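Local coordinates for transcriptional regulator, ROK family (Vibrio cholerae O1 biovar eltor, PDB 1Z05), which probably binds DNA as a zinc-containing transcriptional regulator of the ROK family, related to Mlc of Escherichia coli and linked to carbohydrate metabolism, at residues A[174-179]-A[185-190]; A[111-114]-A[119-122]; A[146-151]-A[196-201]; A[236-241]-A[246-251]. One frame throughout, in Å; residues are numbered along the deposited sequence.

Interaction 1: A[174-179]-A[185-190]; sequences ITLPGL and GIVLQM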
loop_
_atom_site.group_PDB
_atom_site.type_symbol
_atom_site.label_atom_id
_atom_site.label_comp_id
_atom_site.label_asym_id
_atom_site.label_seq_id
_atom_site.Cartn_x
_atom_site.Cartn_y
_atom_site.Cartn_z
ATOM N N ILE A 174 -14.994 8.501 -14.350
ATOM C CA ILE A 174 -16.089 7.550 -14.169
ATOM C C ILE A 174 -15.740 6.555 -13.064
ATOM O O ILE A 174 -14.647 5.982 -13.053
ATOM C CB ILE A 174 -16.534 6.867 -15.515
ATOM C CG1 ILE A 174 -17.709 5.896 -15.299
ATOM C CG2 ILE A 174 -15.363 6.201 -16.260
ATOM C CD1 ILE A 174 -18.607 5.735 -16.547
ATOM N N THR A 175 -16.662 6.401 -12.115
ATOM C CA THR A 175 -16.473 5.490 -10.993
ATOM C C THR A 175 -17.609 4.486 -11.002
ATOM O O THR A 175 -18.693 4.766 -11.526
ATOM C CB THR A 175 -16.408 6.243 -9.635
ATOM O OG1 THR A 175 -17.586 7.051 -9.482
ATOM C CG2 THR A 175 -15.174 7.148 -9.589
ATOM N N LEU A 176 -17.343 3.299 -10.464
ATOM C CA LEU A 176 -18.286 2.196 -10.531
ATOM C C LEU A 176 -17.848 1.102 -9.564
ATOM O O LEU A 176 -16.663 0.993 -9.253
ATOM C CB LEU A 176 -18.347 1.618 -11.963
ATOM C CG LEU A 176 -17.056 1.066 -12.588
ATOM C CD1 LEU A 176 -17.383 -0.014 -13.579
ATOM C CD2 LEU A 176 -16.256 2.163 -13.272
ATOM N N PRO A 177 -18.799 0.288 -9.087
ATOM C CA PRO A 177 -18.412 -0.889 -8.285
ATOM C C PRO A 177 -17.723 -1.934 -9.177
ATOM O O PRO A 177 -17.865 -1.880 -10.399
ATOM C CB PRO A 177 -19.754 -1.423 -7.781
ATOM C CG PRO A 177 -20.761 -0.956 -8.820
ATOM C CD PRO A 177 -20.261 0.399 -9.257
ATOM N N GLY A 178 -16.985 -2.865 -8.580
ATOM C CA GLY A 178 -16.386 -3.958 -9.345
ATOM C C GLY A 178 -14.873 -3.934 -9.449
ATOM O O GLY A 178 -14.215 -3.128 -8.801
ATOM N N LEU A 179 -14.322 -4.831 -10.264
ATOM C CA LEU A 179 -12.871 -4.901 -10.454
ATOM C C LEU A 179 -12.436 -3.972 -11.580
ATOM O O LEU A 179 -12.877 -4.111 -12.724
ATOM C CB LEU A 179 -12.408 -6.343 -10.728
ATOM C CG LEU A 179 -12.750 -7.445 -9.719
ATOM C CD1 LEU A 179 -12.160 -8.789 -10.160
ATOM C CD2 LEU A 179 -12.294 -7.104 -8.298
ATOM N N GLY A 185 -7.784 1.633 -17.604
ATOM C CA GLY A 185 -9.175 2.040 -17.840
ATOM C C GLY A 185 -10.077 0.864 -18.170
ATOM O O GLY A 185 -11.059 1.010 -18.898
ATOM N N ILE A 186 -9.744 -0.306 -17.625
ATOM C CA ILE A 186 -10.448 -1.548 -17.933
ATOM C C ILE A 186 -11.279 -2.008 -16.741
ATOM O O ILE A 186 -10.778 -2.080 -15.613
ATOM C CB ILE A 186 -9.458 -2.662 -18.333
ATOM C CG1 ILE A 186 -8.826 -2.352 -19.696
ATOM C CG2 ILE A 186 -10.140 -4.040 -18.350
ATOM C CD1 ILE A 186 -7.656 -3.270 -20.051
ATOM N N VAL A 187 -12.551 -2.300 -16.999
ATOM C CA VAL A 187 -13.415 -2.922 -16.001
ATOM C C VAL A 187 -13.391 -4.433 -16.224
ATOM O O VAL A 187 -13.923 -4.921 -17.221
ATOM C CB VAL A 187 -14.872 -2.427 -16.102
ATOM C CG1 VAL A 187 -15.706 -3.036 -14.958
ATOM C CG2 VAL A 187 -14.926 -0.897 -16.074
ATOM N N LEU A 188 -12.778 -5.167 -15.299
ATOM C CA LEU A 188 -12.606 -6.611 -15.470
ATOM C C LEU A 188 -13.925 -7.363 -15.302
ATOM O O LEU A 188 -14.217 -8.301 -16.038
ATOM C CB LEU A 188 -11.542 -7.167 -14.515
ATOM C CG LEU A 188 -10.089 -6.721 -14.722
ATOM C CD1 LEU A 188 -9.784 -5.452 -13.936
ATOM C CD2 LEU A 188 -9.145 -7.837 -14.298
ATOM N N GLN A 189 -14.712 -6.941 -14.322
ATOM C CA GLN A 189 -16.032 -7.508 -14.071
ATOM C C GLN A 189 -16.688 -6.606 -13.045
ATOM O O GLN A 189 -15.995 -5.841 -12.365
ATOM C CB GLN A 189 -15.946 -8.967 -13.584
ATOM C CG GLN A 189 -15.806 -9.176 -12.084
ATOM C CD GLN A 189 -15.588 -10.635 -11.709
ATOM O OE1 GLN A 189 -16.082 -11.550 -12.377
ATOM N NE2 GLN A 189 -14.852 -10.857 -10.634
ATOM N N MET A 190 -18.014 -6.664 -12.951
ATOM C CA MET A 190 -18.728 -5.796 -12.023
ATOM C C MET A 190 -20.092 -6.359 -11.626
ATOM O O MET A 190 -20.599 -7.274 -12.288
ATOM C CB MET A 190 -18.851 -4.381 -12.611
ATOM C CG MET A 190 -19.755 -4.253 -13.821
ATOM S SD MET A 190 -19.849 -2.554 -14.391
ATOM C CE MET A 190 -20.368 -1.706 -12.885
#
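Leu-179, which buries more surface here than any other residue of the two segments, is held by its backbone and covered along its side chain. Its N-H bonds to Gln-189 O at 2.9 Å, and its own carbonyl O receives Leu-188 N at 2.8 Å. The side chain runs next to that of Gln-189 and points the same way, with CD1 3.4 Å from the amide NE2. Met-190 comes next in buried area. Its CG sits between the backbone N and the carbonyl carbon (chi1 68°) and the chain bends at the sulfur (chi3 -55°), bringing CE to 3.5 Å from Leu-176 CD1, with the two side chains at roughly right angles. The same Leu-176 CD1 meets Val-187 CG2 tip to tip at 3.6 Å, so one methyl group is packed by two partners. Pro-177 O is buried with no polar partner in the model and faces Met-190 CB at 3.5 Å. Gly-178 has phi 112°, in a backbone shape that calls for glycine, and its CA lies 4.0 Å from that of Met-190. After it comes a small antiparallel hairpin, strands 179-181 and 186-189, whose return begins with a G1 beta bulge at Gly-185 and Ile-186.

Interaction 2: A[111-114]-A[119-122]; sequences LSMR and YLTI. With SO4 (sulfate ion), chain C.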
loop_
_atom_site.group_PDB
_atom_site.type_symbol
_atom_site.label_atom_id
_atom_site.label_comp_id
_atom_site.label_asym_id
_atom_site.label_seq_id
_atom_site.Cartn_x
_atom_site.Cartn_y
_atom_site.Cartn_z
ATOM N N LEU A 111 -16.330 16.351 -16.657
ATOM C CA LEU A 111 -17.454 15.465 -16.426
ATOM C C LEU A 111 -17.067 14.405 -15.416
ATOM O O LEU A 111 -15.946 13.877 -15.448
ATOM C CB LEU A 111 -17.872 14.752 -17.718
ATOM C CG LEU A 111 -18.575 15.490 -18.849
ATOM C CD1 LEU A 111 -19.104 14.438 -19.830
ATOM C CD2 LEU A 111 -19.711 16.350 -18.334
ATOM N N SER A 112 -17.982 14.117 -14.501
ATOM C CA SER A 112 -17.803 13.016 -13.566
ATOM C C SER A 112 -19.042 12.157 -13.699
ATOM O O SER A 112 -20.163 12.669 -13.667
ATOM C CB SER A 112 -17.626 13.524 -12.133
ATOM O OG SER A 112 -17.327 12.454 -11.246
ATOM N N MET A 113 -18.828 10.857 -13.886
ATOM C CA MET A 113 -19.906 9.911 -14.095
ATOM C C MET A 113 -19.877 8.792 -13.065
ATOM O O MET A 113 -18.814 8.410 -12.565
ATOM C CB MET A 113 -19.798 9.311 -15.499
ATOM C CG MET A 113 -19.914 10.341 -16.612
ATOM S SD MET A 113 -19.523 9.655 -18.235
ATOM C CE MET A 113 -21.028 8.778 -18.608
ATOM N N ARG A 114 -21.050 8.273 -12.740
ATOM C CA ARG A 114 -21.137 7.017 -12.009
ATOM C C ARG A 114 -21.963 6.020 -12.807
ATOM O O ARG A 114 -23.094 6.324 -13.211
ATOM C CB ARG A 114 -21.749 7.205 -10.617
ATOM C CG ARG A 114 -21.987 5.857 -9.900
ATOM C CD ARG A 114 -22.626 6.007 -8.516
ATOM N NE ARG A 114 -23.049 4.697 -8.021
ATOM C CZ ARG A 114 -22.239 3.827 -7.423
ATOM N NH1 ARG A 114 -20.956 4.137 -7.218
ATOM N NH2 ARG A 114 -22.707 2.642 -7.044
ATOM N N TYR A 119 -28.383 2.281 -13.448
ATOM C CA TYR A 119 -28.400 3.697 -13.810
ATOM C C TYR A 119 -27.029 4.272 -14.162
ATOM O O TYR A 119 -25.984 3.687 -13.858
ATOM C CB TYR A 119 -29.032 4.534 -12.697
ATOM C CG TYR A 119 -28.185 4.632 -11.447
ATOM C CD1 TYR A 119 -27.216 5.632 -11.307
ATOM C CD2 TYR A 119 -28.354 3.720 -10.401
ATOM C CE1 TYR A 119 -26.428 5.722 -10.144
ATOM C CE2 TYR A 119 -27.588 3.804 -9.246
ATOM C CZ TYR A 119 -26.632 4.803 -9.125
ATOM O OH TYR A 119 -25.884 4.871 -7.979
ATOM N N LEU A 120 -27.060 5.440 -14.801
ATOM C CA LEU A 120 -25.868 6.201 -15.119
ATOM C C LEU A 120 -26.081 7.638 -14.679
ATOM O O LEU A 120 -27.079 8.261 -15.045
ATOM C CB LEU A 120 -25.573 6.149 -16.625
ATOM C CG LEU A 120 -24.489 7.106 -17.156
ATOM C CD1 LEU A 120 -23.104 6.720 -16.616
ATOM C CD2 LEU A 120 -24.482 7.156 -18.683
ATOM N N THR A 121 -25.151 8.150 -13.882
ATOM C CA THR A 121 -25.170 9.556 -13.478
ATOM C C THR A 121 -24.089 10.326 -14.229
ATOM O O THR A 121 -22.937 9.901 -14.279
ATOM C CB THR A 121 -25.025 9.730 -11.951
ATOM O OG1 THR A 121 -26.160 9.141 -11.302
ATOM C CG2 THR A 121 -24.963 11.219 -11.574
ATOM N N ILE A 122 -24.475 11.438 -14.846
ATOM C CA ILE A 122 -23.511 12.303 -15.507
ATOM C C ILE A 122 -23.627 13.667 -14.849
ATOM O O ILE A 122 -24.717 14.229 -14.766
ATOM C CB ILE A 122 -23.738 12.403 -17.052
ATOM C CG1 ILE A 122 -23.675 11.008 -17.697
ATOM C CG2 ILE A 122 -22.687 13.325 -17.683
ATOM C CD1 ILE A 122 -24.134 10.952 -19.165
HETATM S S SO4 C . -26.129 1.583 -6.428
HETATM O O1 SO4 C . -26.286 2.965 -5.992
HETATM O O2 SO4 C . -25.535 0.774 -5.375
HETATM O O3 SO4 C . -27.467 1.089 -6.751
HETATM O O4 SO4 C . -25.261 1.525 -7.599
#
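Arg-114 and Tyr-119 cross at an angle, their guanidinium and ring planes 40° apart, and meet through one bond: Arg-114 NE donates to Tyr-119 OH at 2.8 Å, with the oxygen slightly out of the guanidinium plane. The arginine chain is extended from CG to NE, while the tyrosine CG lies between its backbone N and carbonyl carbon (chi1 70°), which lets the phenol end lean across to the arginine. A sulfate, probably from the crystallisation liquor, joins the pair. Arg-114 NH2 reaches its O4 at the edge of the guanidinium group, 2.8 Å away and nearly straight (165°), and Tyr-119 OH donates to its O1 near the plane of the ring. Arg-117 N binds the same ion, and Arg-114 NH1 forms a salt bridge with Asp-217. The segments belong to the hairpin of strands 108-116 and 119-126, which matches in topology the one with the first phosphate loop in ASKHA kinases; such use here is not established. Arg-114 and Thr-121 form a hydrogen-bonded pair, with Thr-121 N 2.8 Å from Arg-114 O. Met-113 and Ile-122, a non-hydrogen-bonded pair, lie side by side on the other face. The bend of Met-113 at chi3 brings CE to 3.6 Å from Ile-122 CG1 and 3.5 Å from Leu-120 CD1. Ile-155 and Phe-158 of helix 144-161 cover this apolar face.

Interaction 3: A[146-151]-A[196-201]; sequences DVLARL and KNLALG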
loop_
_atom_site.group_PDB
_atom_site.type_symbol
_atom_site.label_atom_id
_atom_site.label_comp_id
_atom_site.label_asym_id
_atom_site.label_seq_id
_atom_site.Cartn_x
_atom_site.Cartn_y
_atom_site.Cartn_z
ATOM N N ASP A 146 -23.925 -3.596 -25.151
ATOM C CA ASP A 146 -25.138 -2.779 -25.071
ATOM C C ASP A 146 -24.985 -1.676 -24.032
ATOM O O ASP A 146 -25.445 -0.551 -24.245
ATOM C CB ASP A 146 -26.361 -3.645 -24.736
ATOM C CG ASP A 146 -26.604 -4.743 -25.761
ATOM O OD1 ASP A 146 -26.640 -4.448 -26.974
ATOM O OD2 ASP A 146 -26.772 -5.907 -25.352
ATOM N N VAL A 147 -24.351 -2.012 -22.909
ATOM C CA VAL A 147 -24.045 -1.038 -21.865
ATOM C C VAL A 147 -23.152 0.072 -22.416
ATOM O O VAL A 147 -23.430 1.255 -22.210
ATOM C CB VAL A 147 -23.364 -1.700 -20.634
ATOM C CG1 VAL A 147 -22.914 -0.649 -19.627
ATOM C CG2 VAL A 147 -24.307 -2.694 -19.971
ATOM N N LEU A 148 -22.088 -0.321 -23.119
ATOM C CA LEU A 148 -21.132 0.638 -23.670
ATOM C C LEU A 148 -21.776 1.528 -24.740
ATOM O O LEU A 148 -21.584 2.745 -24.731
ATOM C CB LEU A 148 -19.890 -0.070 -24.225
ATOM C CG LEU A 148 -18.863 0.820 -24.937
ATOM C CD1 LEU A 148 -18.118 1.722 -23.936
ATOM C CD2 LEU A 148 -17.894 -0.025 -25.744
ATOM N N ALA A 149 -22.541 0.915 -25.645
ATOM C CA ALA A 149 -23.251 1.660 -26.685
ATOM C C ALA A 149 -24.175 2.730 -26.091
ATOM O O ALA A 149 -24.210 3.852 -26.574
ATOM C CB ALA A 149 -24.029 0.712 -27.598
ATOM N N ARG A 150 -24.898 2.370 -25.034
ATOM C CA ARG A 150 -25.815 3.274 -24.345
ATOM C C ARG A 150 -25.086 4.426 -23.658
ATOM O O ARG A 150 -25.525 5.576 -23.727
ATOM C CB ARG A 150 -26.654 2.492 -23.319
ATOM C CG ARG A 150 -27.634 3.352 -22.505
ATOM C CD ARG A 150 -28.731 3.978 -23.380
ATOM N NE ARG A 150 -29.605 4.844 -22.594
ATOM C CZ ARG A 150 -30.660 4.419 -21.901
ATOM N NH1 ARG A 150 -30.980 3.132 -21.889
ATOM N NH2 ARG A 150 -31.387 5.282 -21.207
ATOM N N LEU A 151 -23.975 4.103 -22.999
ATOM C CA LEU A 151 -23.187 5.094 -22.272
ATOM C C LEU A 151 -22.587 6.162 -23.195
ATOM O O LEU A 151 -22.587 7.344 -22.854
ATOM C CB LEU A 151 -22.112 4.391 -21.428
ATOM C CG LEU A 151 -21.151 5.184 -20.551
ATOM C CD1 LEU A 151 -20.825 4.365 -19.294
ATOM C CD2 LEU A 151 -19.889 5.519 -21.333
ATOM N N LYS A 196 -16.941 -8.331 -18.991
ATOM C CA LYS A 196 -15.670 -9.048 -18.992
ATOM C C LYS A 196 -14.626 -8.214 -19.731
ATOM O O LYS A 196 -14.631 -8.147 -20.965
ATOM C CB LYS A 196 -15.818 -10.424 -19.648
ATOM C CG LYS A 196 -14.627 -11.363 -19.441
ATOM C CD LYS A 196 -14.889 -12.716 -20.089
ATOM C CE LYS A 196 -13.881 -13.773 -19.645
ATOM N NZ LYS A 196 -14.242 -15.126 -20.175
ATOM N N ASN A 197 -13.744 -7.583 -18.960
ATOM C CA ASN A 197 -12.641 -6.782 -19.492
ATOM C C ASN A 197 -13.077 -5.679 -20.457
ATOM O O ASN A 197 -12.536 -5.550 -21.558
ATOM C CB ASN A 197 -11.561 -7.684 -20.112
ATOM C CG ASN A 197 -10.909 -8.604 -19.085
ATOM O OD1 ASN A 197 -10.580 -8.181 -17.969
ATOM N ND2 ASN A 197 -10.720 -9.867 -19.458
ATOM N N LEU A 198 -14.055 -4.879 -20.033
ATOM C CA LEU A 198 -14.534 -3.762 -20.847
ATOM C C LEU A 198 -13.545 -2.599 -20.798
ATOM O O LEU A 198 -13.275 -2.044 -19.724
ATOM C CB LEU A 198 -15.936 -3.315 -20.407
ATOM C CG LEU A 198 -16.471 -1.984 -20.961
ATOM C CD1 LEU A 198 -16.783 -2.069 -22.457
ATOM C CD2 LEU A 198 -17.689 -1.499 -20.178
ATOM N N ALA A 199 -13.019 -2.231 -21.969
ATOM C CA ALA A 199 -12.057 -1.136 -22.089
ATOM C C ALA A 199 -12.772 0.213 -22.050
ATOM O O ALA A 199 -12.815 0.942 -23.043
ATOM C CB ALA A 199 -11.242 -1.285 -23.370
ATOM N N LEU A 200 -13.314 0.540 -20.884
ATOM C CA LEU A 200 -14.183 1.698 -20.704
ATOM C C LEU A 200 -13.482 3.038 -20.938
ATOM O O LEU A 200 -14.019 3.910 -21.627
ATOM C CB LEU A 200 -14.810 1.667 -19.304
ATOM C CG LEU A 200 -15.906 2.682 -18.987
ATOM C CD1 LEU A 200 -17.082 2.526 -19.959
ATOM C CD2 LEU A 200 -16.361 2.515 -17.535
ATOM N N GLY A 201 -12.302 3.207 -20.343
ATOM C CA GLY A 201 -11.470 4.398 -20.577
ATOM C C GLY A 201 -11.106 4.622 -22.043
ATOM O O GLY A 201 -11.421 5.675 -22.598
#
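Leu-151 N bonds to Val-147 O at 3.0 Å, one turn of helix 144-161, and this turn presents Leu-148 and Leu-151 together to 196-201. No hydrogen bond passes between the segments; the contact is apolar, made mainly by leucine methyls. Leu-148 is at its middle, with CG anti to the backbone N (chi1 175°), which carries it out over 196-201. Its CD2 meets Leu-198 CD1 at 4.0 Å, the two chains crossing obliquely. Its other branch, CD1, lies 4.2 Å from Leu-200 CD1, and these two side chains run antiparallel past one another. Leu-200 CD1 also takes Leu-151 CD1 at 4.2 Å and sits against both helical leucines. This is helix-on-loop packing at one face of the mixed sheet of the first half of an ASKHA-type fold: helix 144-161 is fastened just where helix 200-208 begins. Ala-199 takes the N-cap position there and is the centre of an inverse gamma turn, whose bond from Leu-200 N to Leu-198 O is weak. Asn-197 and Leu-198 form a G1 beta bulge opposite Val-187. On the sheet side, Leu-151 and Leu-200 both rest on Ile-174 of strand 168-176, while Leu-148 also touches Glu-203 of helix 200-208.

Interaction 4: A[236-241]-A[246-251]; sequences NSVLIS and LGAGIV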
loop_
_atom_site.group_PDB
_atom_site.type_symbol
_atom_site.label_atom_id
_atom_site.label_comp_id
_atom_site.label_asym_id
_atom_site.label_seq_id
_atom_site.Cartn_x
_atom_site.Cartn_y
_atom_site.Cartn_z
ATOM N N ASN A 236 -2.983 9.024 6.583
ATOM C CA ASN A 236 -3.220 7.595 6.784
ATOM C C ASN A 236 -4.602 7.368 7.380
ATOM O O ASN A 236 -4.830 7.656 8.545
ATOM C CB ASN A 236 -2.146 6.988 7.696
ATOM C CG ASN A 236 -0.752 7.149 7.131
ATOM O OD1 ASN A 236 0.063 7.916 7.651
ATOM N ND2 ASN A 236 -0.477 6.448 6.041
ATOM N N SER A 237 -5.531 6.891 6.560
ATOM C CA SER A 237 -6.905 6.702 6.996
ATOM C C SER A 237 -7.547 5.509 6.300
ATOM O O SER A 237 -7.026 4.995 5.290
ATOM C CB SER A 237 -7.733 7.964 6.709
ATOM O OG SER A 237 -7.790 8.211 5.312
ATOM N N VAL A 238 -8.692 5.085 6.831
ATOM C CA VAL A 238 -9.460 4.020 6.220
ATOM C C VAL A 238 -10.917 4.458 6.155
ATOM O O VAL A 238 -11.476 4.922 7.148
ATOM C CB VAL A 238 -9.332 2.690 7.002
ATOM C CG1 VAL A 238 -10.113 1.573 6.295
ATOM C CG2 VAL A 238 -7.862 2.280 7.134
ATOM N N LEU A 239 -11.504 4.338 4.968
ATOM C CA LEU A 239 -12.935 4.531 4.779
ATOM C C LEU A 239 -13.593 3.162 4.709
ATOM O O LEU A 239 -13.218 2.330 3.881
ATOM C CB LEU A 239 -13.214 5.333 3.497
ATOM C CG LEU A 239 -14.677 5.374 3.012
ATOM C CD1 LEU A 239 -15.556 6.224 3.914
ATOM C CD2 LEU A 239 -14.753 5.869 1.580
ATOM N N ILE A 240 -14.565 2.924 5.586
ATOM C CA ILE A 240 -15.330 1.685 5.543
ATOM C C ILE A 240 -16.677 1.908 4.872
ATOM O O ILE A 240 -17.532 2.658 5.370
ATOM C CB ILE A 240 -15.503 1.017 6.943
ATOM C CG1 ILE A 240 -14.142 0.880 7.655
ATOM C CG2 ILE A 240 -16.244 -0.325 6.805
ATOM C CD1 ILE A 240 -13.169 -0.117 6.998
ATOM N N SER A 241 -16.834 1.266 3.719
ATOM C CA SER A 241 -18.049 1.351 2.934
ATOM C C SER A 241 -18.939 0.160 3.253
ATOM O O SER A 241 -18.554 -0.987 3.042
ATOM C CB SER A 241 -17.729 1.414 1.438
ATOM O OG SER A 241 -18.909 1.329 0.650
ATOM N N LEU A 246 -18.940 -4.994 1.614
ATOM C CA LEU A 246 -18.153 -4.300 2.610
ATOM C C LEU A 246 -16.750 -4.155 2.082
ATOM O O LEU A 246 -16.128 -5.137 1.671
ATOM C CB LEU A 246 -18.168 -5.049 3.951
ATOM C CG LEU A 246 -19.625 -5.334 4.331
ATOM C CD1 LEU A 246 -19.957 -6.832 4.238
ATOM C CD2 LEU A 246 -19.939 -4.775 5.672
ATOM N N GLY A 247 -16.271 -2.920 2.081
ATOM C CA GLY A 247 -14.983 -2.595 1.498
ATOM C C GLY A 247 -14.304 -1.508 2.286
ATOM O O GLY A 247 -14.961 -0.630 2.855
ATOM N N ALA A 248 -12.982 -1.588 2.343
ATOM C CA ALA A 248 -12.191 -0.543 2.946
ATOM C C ALA A 248 -11.415 0.155 1.832
ATOM O O ALA A 248 -10.790 -0.501 0.996
ATOM C CB ALA A 248 -11.243 -1.119 3.969
ATOM N N GLY A 249 -11.483 1.481 1.826
ATOM C CA GLY A 249 -10.655 2.297 0.958
ATOM C C GLY A 249 -9.538 2.803 1.843
ATOM O O GLY A 249 -9.770 3.581 2.765
ATOM N N ILE A 250 -8.324 2.345 1.567
ATOM C CA ILE A 250 -7.187 2.585 2.451
ATOM C C ILE A 250 -6.300 3.678 1.865
ATOM O O ILE A 250 -5.804 3.556 0.736
ATOM C CB ILE A 250 -6.386 1.277 2.676
ATOM C CG1 ILE A 250 -7.287 0.226 3.351
ATOM C CG2 ILE A 250 -5.129 1.533 3.518
ATOM C CD1 ILE A 250 -6.968 -1.203 2.961
ATOM N N VAL A 251 -6.122 4.743 2.639
ATOM C CA VAL A 251 -5.206 5.812 2.271
ATOM C C VAL A 251 -3.923 5.648 3.088
ATOM O O VAL A 251 -3.945 5.639 4.326
ATOM C CB VAL A 251 -5.844 7.231 2.435
ATOM C CG1 VAL A 251 -4.855 8.344 2.062
ATOM C CG2 VAL A 251 -7.099 7.353 1.589
HETATM O O HOH W 1 -9.580 6.452 3.721
#
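The flat groups that meet here are peptide units: Gly-249 N lies in the carbonyl plane of Leu-239, 2.8 Å from its O, and Gly-247 N in that of Ser-241, 3.1 Å from its O. Each bond is returned, Leu-239 N giving to Gly-249 O and Ser-241 N to Gly-247 O, and a third reciprocal pair joins Ser-237 with Val-251. The two faces of the hairpin differ. On one, Ala-248 CB touches both Val-238 CG1 and Ile-240 CD1, each 3.7 Å away. On the other, Leu-239 and Ser-241 stand across from Gly-249 and Gly-247, and Ser-237 OG lies 3.6 Å from Val-251 CB. That hydroxyl sits between its own backbone N and carbonyl carbon (chi1 63°), where a water bridges it to Gly-249 O, 3.0 Å from each; the carbonyl thus receives both the water and Leu-239 N. In ASKHA kinases a glycine-rich hairpin in this place carries the second phosphate loop; here the side chain of Ser-241 is about 4 Å from a sulfate, probably from the crystallisation liquor, which may mark an anion pocket. Helix 332-356 covers the Val-238 and Ile-240 face through Val-352 and Ile-349, while helix 217-228 lays Trp-221 and Ala-222 on Leu-239. Strand 360-364 runs parallel along 237-242, and strand 255-256 lies beyond 246-252.

Interactions 1, 2 and 3 are contiguous. Strands 108-116 and 168-176 are neighbours in one sheet, and Thr-175 N lies 3.0 Å from Met-113 O, a probable hydrogen bond between interactions 2 and 1. Interaction 3 lies about 10 Å from interaction 1, centre to centre, and continues its backbone pairing through Leu-198 N and Val-187 O, 2.8 Å apart. Leu-151 CG also packs 4.1 Å from Met-113 CE of interaction 2. Interaction 4 belongs to the second mixed sheet, its centre about 22 Å from that of interaction 2. The sulfate bound in interaction 2 is not the one beside Ser-241. The Leu-246 side chain is about 10 Å from a zinc ion, that of Gln-189 about 13 Å.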